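Trans-isoprenyl diphosphate synthase (Caulobacter crescentus, PDB 3OYR) probably builds all-trans-octaprenyl diphosphate, the precursor of the quinone side chain, by adding five isopentenyl diphosphate units to farnesyl diphosphate. Local coordinates at residues G64-R69 / L226-A231; D232-Y237 / A305-A310. All blocks are in the same frame, centred on the assembly; numbering follows the deposited sequence.

Contact 1 (G64-R69 / L226-A231). With DMA (dimethylallyl diphosphate), chain D; DMA (dimethylallyl diphosphate), chain G.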
loop_
_atom_site.group_PDB
_atom_site.type_symbol
_atom_site.label_atom_id
_atom_site.label_comp_id
_atom_site.label_asym_id
_atom_site.label_seq_id
_atom_site.Cartn_x
_atom_site.Cartn_y
_atom_site.Cartn_z
ATOM N N GLY B 64 19.116 -6.750 -5.275
ATOM C CA GLY B 64 20.067 -6.267 -4.288
ATOM C C GLY B 64 19.344 -5.588 -3.144
ATOM O O GLY B 64 18.190 -5.920 -2.819
ATOM N N GLY B 65 20.032 -4.636 -2.530
ATOM C CA GLY B 65 19.458 -3.843 -1.457
ATOM C C GLY B 65 20.198 -4.160 -0.185
ATOM O O GLY B 65 20.548 -5.306 0.060
ATOM N N LYS B 66 20.427 -3.144 0.634
ATOM C CA LYS B 66 21.293 -3.286 1.802
ATOM C C LYS B 66 20.611 -3.948 2.986
ATOM O O LYS B 66 21.284 -4.337 3.932
ATOM C CB LYS B 66 21.869 -1.927 2.212
ATOM C CG LYS B 66 22.721 -1.265 1.141
ATOM C CD LYS B 66 23.148 0.152 1.582
ATOM C CE LYS B 66 21.947 1.124 1.719
ATOM N NZ LYS B 66 21.391 1.449 0.357
ATOM N N ARG B 67 19.280 -4.062 2.938
ATOM C CA ARG B 67 18.505 -4.712 3.995
ATOM C C ARG B 67 18.690 -4.070 5.363
ATOM O O ARG B 67 18.547 -4.738 6.387
ATOM C CB ARG B 67 18.801 -6.216 4.043
ATOM C CG ARG B 67 18.531 -6.908 2.701
ATOM C CD ARG B 67 17.016 -7.056 2.466
ATOM N NE ARG B 67 16.751 -7.954 1.353
ATOM C CZ ARG B 67 16.743 -7.578 0.077
ATOM N NH1 ARG B 67 16.951 -6.307 -0.250
ATOM N NH2 ARG B 67 16.524 -8.478 -0.870
ATOM N N LEU B 68 18.979 -2.764 5.377
ATOM C CA LEU B 68 19.240 -2.036 6.634
ATOM C C LEU B 68 18.035 -2.034 7.544
ATOM O O LEU B 68 18.164 -2.179 8.768
ATOM C CB LEU B 68 19.693 -0.592 6.373
ATOM C CG LEU B 68 20.977 -0.392 5.563
ATOM C CD1 LEU B 68 21.403 1.059 5.585
ATOM C CD2 LEU B 68 22.125 -1.275 6.073
ATOM N N ARG B 69 16.857 -1.914 6.944
ATOM C CA ARG B 69 15.644 -1.897 7.737
ATOM C C ARG B 69 15.357 -3.190 8.505
ATOM O O ARG B 69 15.215 -3.107 9.742
ATOM C CB ARG B 69 14.464 -1.362 6.943
ATOM C CG ARG B 69 14.573 0.118 6.663
ATOM C CD ARG B 69 13.829 0.398 5.395
ATOM N NE ARG B 69 14.074 1.728 4.863
ATOM C CZ ARG B 69 15.042 2.021 4.010
ATOM N NH1 ARG B 69 15.901 1.077 3.603
ATOM N NH2 ARG B 69 15.160 3.262 3.585
ATOM N N LEU B 226 17.118 10.153 9.450
ATOM C CA LEU B 226 17.396 11.535 9.016
ATOM C C LEU B 226 18.794 11.662 8.382
ATOM O O LEU B 226 18.928 12.138 7.236
ATOM C CB LEU B 226 17.200 12.514 10.182
ATOM C CG LEU B 226 15.745 12.604 10.678
ATOM C CD1 LEU B 226 15.643 13.379 11.968
ATOM C CD2 LEU B 226 14.870 13.252 9.630
ATOM N N ALA B 227 19.812 11.169 9.093
ATOM C CA ALA B 227 21.190 11.103 8.571
ATOM C C ALA B 227 21.203 10.392 7.230
ATOM O O ALA B 227 21.773 10.905 6.244
ATOM C CB ALA B 227 22.121 10.368 9.582
ATOM N N PHE B 228 20.530 9.236 7.196
ATOM C CA PHE B 228 20.469 8.377 6.019
ATOM C C PHE B 228 19.936 9.137 4.815
ATOM O O PHE B 228 20.546 9.111 3.741
ATOM C CB PHE B 228 19.593 7.131 6.301
ATOM C CG PHE B 228 19.630 6.098 5.203
ATOM C CD1 PHE B 228 20.648 5.139 5.170
ATOM C CD2 PHE B 228 18.653 6.083 4.194
ATOM C CE1 PHE B 228 20.696 4.186 4.132
ATOM C CE2 PHE B 228 18.686 5.116 3.160
ATOM C CZ PHE B 228 19.708 4.178 3.125
ATOM N N GLN B 229 18.808 9.822 4.999
ATOM C CA GLN B 229 18.159 10.521 3.893
ATOM C C GLN B 229 18.937 11.755 3.423
ATOM O O GLN B 229 19.027 12.019 2.212
ATOM C CB GLN B 229 16.736 10.893 4.266
ATOM C CG GLN B 229 15.943 11.427 3.092
ATOM C CD GLN B 229 15.867 10.452 1.927
ATOM O OE1 GLN B 229 15.586 9.272 2.105
ATOM N NE2 GLN B 229 16.120 10.944 0.734
ATOM N N LEU B 230 19.489 12.509 4.371
ATOM C CA LEU B 230 20.413 13.615 4.051
ATOM C C LEU B 230 21.589 13.137 3.197
ATOM O O LEU B 230 21.892 13.754 2.176
ATOM C CB LEU B 230 20.917 14.299 5.320
ATOM C CG LEU B 230 19.839 15.147 6.004
ATOM C CD1 LEU B 230 20.254 15.484 7.401
ATOM C CD2 LEU B 230 19.594 16.394 5.238
ATOM N N ALA B 231 22.221 12.027 3.595
ATOM C CA ALA B 231 23.287 11.424 2.788
ATOM C C ALA B 231 22.773 10.964 1.428
ATOM O O ALA B 231 23.449 11.166 0.429
ATOM C CB ALA B 231 23.964 10.277 3.519
HETATM C C1 DMA D . 16.032 3.749 -0.884
HETATM O O1 DMA D . 16.461 2.982 0.249
HETATM C C2 DMA D . 14.992 4.510 -0.142
HETATM C C3 DMA D . 15.235 5.708 0.397
HETATM C C4 DMA D . 16.528 6.452 0.192
HETATM C C5 DMA D . 14.132 6.315 1.207
HETATM P PA DMA D . 17.866 2.228 0.420
HETATM O O1A DMA D . 17.967 1.575 1.784
HETATM O O2A DMA D . 18.964 3.192 0.068
HETATM O O3A DMA D . 17.648 1.145 -0.766
HETATM P PB DMA D . 18.059 -0.426 -0.824
HETATM O O1B DMA D . 16.986 -1.170 -0.054
HETATM O O2B DMA D . 17.937 -0.581 -2.325
HETATM O O3B DMA D . 19.441 -0.602 -0.255
HETATM C C1 DMA G . 12.009 8.519 -0.846
HETATM O O1 DMA G . 13.342 8.944 -1.106
HETATM C C2 DMA G . 11.705 7.147 -1.362
HETATM C C3 DMA G . 10.992 6.256 -0.663
HETATM C C4 DMA G . 10.421 6.524 0.694
HETATM C C5 DMA G . 10.761 4.924 -1.294
HETATM P PA DMA G . 14.004 9.162 -2.579
HETATM O O1A DMA G . 15.128 10.119 -2.323
HETATM O O2A DMA G . 12.982 9.450 -3.645
HETATM O O3A DMA G . 14.615 7.678 -2.777
HETATM P PB DMA G . 15.344 7.107 -4.102
HETATM O O1B DMA G . 15.783 5.781 -3.539
HETATM O O2B DMA G . 16.446 8.091 -4.420
HETATM O O3B DMA G . 14.311 7.055 -5.204
#

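Contact 2 (D232-Y237 / A305-A310). With CA (calcium ion), chain F; DMA (dimethylallyl diphosphate), chain D.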
loop_
_atom_site.group_PDB
_atom_site.type_symbol
_atom_site.label_atom_id
_atom_site.label_comp_id
_atom_site.label_asym_id
_atom_site.label_seq_id
_atom_site.Cartn_x
_atom_site.Cartn_y
_atom_site.Cartn_z
ATOM N N ASP B 232 21.575 10.377 1.387
ATOM C CA ASP B 232 20.960 9.976 0.122
ATOM C C ASP B 232 20.729 11.164 -0.801
ATOM O O ASP B 232 20.994 11.084 -2.006
ATOM C CB ASP B 232 19.632 9.243 0.345
ATOM C CG ASP B 232 19.058 8.703 -0.941
ATOM O OD1 ASP B 232 18.195 9.392 -1.558
ATOM O OD2 ASP B 232 19.508 7.613 -1.366
ATOM N N ASP B 233 20.230 12.264 -0.237
ATOM C CA ASP B 233 20.020 13.487 -0.999
ATOM C C ASP B 233 21.337 14.072 -1.540
ATOM O O ASP B 233 21.386 14.518 -2.686
ATOM C CB ASP B 233 19.231 14.511 -0.176
ATOM C CG ASP B 233 17.748 14.129 -0.032
ATOM O OD1 ASP B 233 17.294 13.139 -0.652
ATOM O OD2 ASP B 233 17.024 14.826 0.700
ATOM N N ALA B 234 22.395 14.042 -0.730
ATOM C CA ALA B 234 23.726 14.462 -1.175
ATOM C C ALA B 234 24.284 13.538 -2.255
ATOM O O ALA B 234 24.864 14.013 -3.231
ATOM C CB ALA B 234 24.705 14.547 0.003
ATOM N N LEU B 235 24.108 12.225 -2.069
ATOM C CA LEU B 235 24.499 11.219 -3.071
ATOM C C LEU B 235 23.803 11.393 -4.424
ATOM O O LEU B 235 24.344 11.013 -5.458
ATOM C CB LEU B 235 24.297 9.785 -2.540
ATOM C CG LEU B 235 25.395 9.262 -1.619
ATOM C CD1 LEU B 235 25.015 7.915 -1.038
ATOM C CD2 LEU B 235 26.742 9.173 -2.355
ATOM N N ASP B 236 22.615 11.985 -4.426
ATOM C CA ASP B 236 21.904 12.210 -5.672
ATOM C C ASP B 236 22.664 13.160 -6.610
ATOM O O ASP B 236 22.594 13.032 -7.830
ATOM C CB ASP B 236 20.503 12.744 -5.420
ATOM C CG ASP B 236 19.516 12.316 -6.508
ATOM O OD1 ASP B 236 19.242 11.102 -6.628
ATOM O OD2 ASP B 236 19.020 13.190 -7.244
ATOM N N TYR B 237 23.384 14.108 -6.028
ATOM C CA TYR B 237 24.219 15.005 -6.811
ATOM C C TYR B 237 25.639 14.467 -6.957
ATOM O O TYR B 237 26.170 14.433 -8.060
ATOM C CB TYR B 237 24.196 16.421 -6.213
ATOM C CG TYR B 237 22.871 17.114 -6.443
ATOM C CD1 TYR B 237 22.616 17.776 -7.645
ATOM C CD2 TYR B 237 21.853 17.074 -5.483
ATOM C CE1 TYR B 237 21.404 18.398 -7.883
ATOM C CE2 TYR B 237 20.634 17.706 -5.710
ATOM C CZ TYR B 237 20.427 18.369 -6.924
ATOM O OH TYR B 237 19.246 19.001 -7.195
ATOM N N ALA B 305 27.915 20.759 3.678
ATOM C CA ALA B 305 27.015 21.234 4.734
ATOM C C ALA B 305 25.846 20.252 5.016
ATOM O O ALA B 305 25.459 20.064 6.171
ATOM C CB ALA B 305 26.494 22.632 4.407
ATOM N N THR B 306 25.318 19.628 3.960
ATOM C CA THR B 306 24.313 18.558 4.055
ATOM C C THR B 306 24.833 17.377 4.882
ATOM O O THR B 306 24.155 16.903 5.816
ATOM C CB THR B 306 23.910 18.064 2.644
ATOM O OG1 THR B 306 23.405 19.164 1.879
ATOM C CG2 THR B 306 22.820 16.987 2.720
ATOM N N LEU B 307 26.045 16.933 4.552
ATOM C CA LEU B 307 26.701 15.843 5.271
ATOM C C LEU B 307 27.120 16.191 6.700
ATOM O O LEU B 307 27.157 15.297 7.561
ATOM C CB LEU B 307 27.872 15.253 4.460
ATOM C CG LEU B 307 27.533 14.613 3.093
ATOM C CD1 LEU B 307 28.798 14.148 2.361
ATOM C CD2 LEU B 307 26.541 13.453 3.200
ATOM N N ASP B 308 27.410 17.472 6.957
ATOM C CA ASP B 308 27.631 17.978 8.332
ATOM C C ASP B 308 26.373 17.808 9.174
ATOM O O ASP B 308 26.431 17.404 10.347
ATOM C CB ASP B 308 28.013 19.468 8.348
ATOM C CG ASP B 308 29.447 19.733 7.880
ATOM O OD1 ASP B 308 29.716 20.875 7.440
ATOM O OD2 ASP B 308 30.299 18.821 7.939
ATOM N N LEU B 309 25.237 18.123 8.573
ATOM C CA LEU B 309 23.958 17.960 9.246
ATOM C C LEU B 309 23.656 16.465 9.434
ATOM O O LEU B 309 23.230 16.043 10.507
ATOM C CB LEU B 309 22.843 18.671 8.470
ATOM C CG LEU B 309 21.436 18.673 9.092
ATOM C CD1 LEU B 309 21.442 19.233 10.518
ATOM C CD2 LEU B 309 20.439 19.444 8.218
ATOM N N ALA B 310 23.919 15.670 8.403
ATOM C CA ALA B 310 23.759 14.213 8.499
ATOM C C ALA B 310 24.579 13.637 9.651
ATOM O O ALA B 310 24.058 12.841 10.452
ATOM C CB ALA B 310 24.142 13.519 7.165
HETATM CA CA CA F . 17.197 9.949 -3.510
HETATM C C1 DMA D . 16.032 3.749 -0.884
HETATM O O1 DMA D . 16.461 2.982 0.249
HETATM C C2 DMA D . 14.992 4.510 -0.142
HETATM C C3 DMA D . 15.235 5.708 0.397
HETATM C C4 DMA D . 16.528 6.452 0.192
HETATM C C5 DMA D . 14.132 6.315 1.207
HETATM P PA DMA D . 17.866 2.228 0.420
HETATM O O1A DMA D . 17.967 1.575 1.784
HETATM O O2A DMA D . 18.964 3.192 0.068
HETATM O O3A DMA D . 17.648 1.145 -0.766
HETATM P PB DMA D . 18.059 -0.426 -0.824
HETATM O O1B DMA D . 16.986 -1.170 -0.054
HETATM O O2B DMA D . 17.937 -0.581 -2.325
HETATM O O3B DMA D . 19.441 -0.602 -0.255
HETATM O O HOH W 1 19.353 9.704 -4.509
HETATM O O HOH W 2 17.545 12.200 -2.966
HETATM O O HOH W 3 16.505 10.632 -5.717
#

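Contact 1 (G64-R69 / L226-A231)
Lys66 CE lies at the edge of the Phe228 ring, 4.0 Å from Phe228 CZ, and O2A of the chain D dimethylallyl diphosphate meets the same carbon in plane. Leu68 CD1 comes obliquely onto Phe228 CE1 at 3.5 Å, Arg69 NH2 approaches the ring obliquely too, and Arg343 adds a cation-pi contact. The Arg69 guanidinium meets the ligand at its own edge, where NH1 gives O1A a nearly straight in-plane bond (2.8 Å, 175°). Lys66 makes three bonds to the diphosphate. Its backbone N reaches O3B at 2.9 Å, while bends at chi3 (-65°) and chi4 (-70°) curl the chain back, so that NZ bonds both O3B and O2A and links the two phosphates; NZ also forms a salt bridge with Ala345 OXT. The Gln229 amide is held by Thr192 OG1 at OE1 and Asp233 OD1 at NE2; OE1 lies 3.4 Å from methyl C5 of this ligand, and NE2 bonds O1A of the chain G dimethylallyl diphosphate weakly. The contact closes the diphosphate end of a substrate pocket between the loop leading into helix 68-79 and the second half of helix 211-238, with helix 181-206 supplying Phe196 against Arg69 and Phe228, and helix 87-109 packing His98 on Arg69.

Contact 2 (D232-Y237 / A305-A310)
Thr306 and Leu307 meet Ala234 through methyl groups alone, where helix 302-320 passes the outer side of helix 211-238. Thr306 comes first. Its CG2, anti to the backbone N, is directed at Ala234 CB and stops 4.1 Å from it, while OG1 turns back to bond Ala302 O in its own helix. Leu307 leaves its backbone alongside Ala234 and brings CD2 to Ala234 CB at 3.8 Å. The small alanine side chain therefore sits against two methyls from consecutive residues, and the backbones come close, with Ala234 CA 6.7 Å from Thr306 CA. Further on, Leu309 and Ala310 pack on Leu230, one turn earlier in helix 211-238.

Asp232 points away from this interface, into the active site. Its OD1 binds the calcium ion at 2.3 Å, and OD2 pairs with Lys246 and lies 3.6 Å from C4 of the chain D dimethylallyl diphosphate. Three waters and O1A and O2B of the chain G dimethylallyl diphosphate fill the rest of the calcium shell. Asp236 OD1 lies beside waters 1 and 3, and Asp233 OD1 beside water 2, which makes both residues second-shell here, although Asp236 has also been seen to bind calcium in this protein; Asp233 OD2 bonds Tyr184 OH. Asp232, Asp233 and Asp236 form the second aspartate-rich DDxxD motif characteristic of trans-prenyltransferases, carried on a helix whose back is packed against helix 302-320 in the all-helical isoprenoid synthase fold.

Overall arrangement
Contacts 1 and 2 follow one another along helix 211-238, and their centres are about 12 Å apart. They also touch directly: Leu230 O lies 3.4 Å from Thr306 CG2, and Ala227 CB lies 3.3 Å from Ala310 O, so helix 302-320 backs both lengths of the shared helix. Both reach the chain D dimethylallyl diphosphate. Residues 64-69 hold its diphosphate, while Gln229 of contact 1 and Asp232 of contact 2 both approach its hydrocarbon end; the calcium bound by Asp232 is about 8 Å from the Phe228 side chain. The two contacts thereby join the substrate-binding loop, the metal-binding helix and helix 302-320, packed on the far side of that helix from the catalytic cavity.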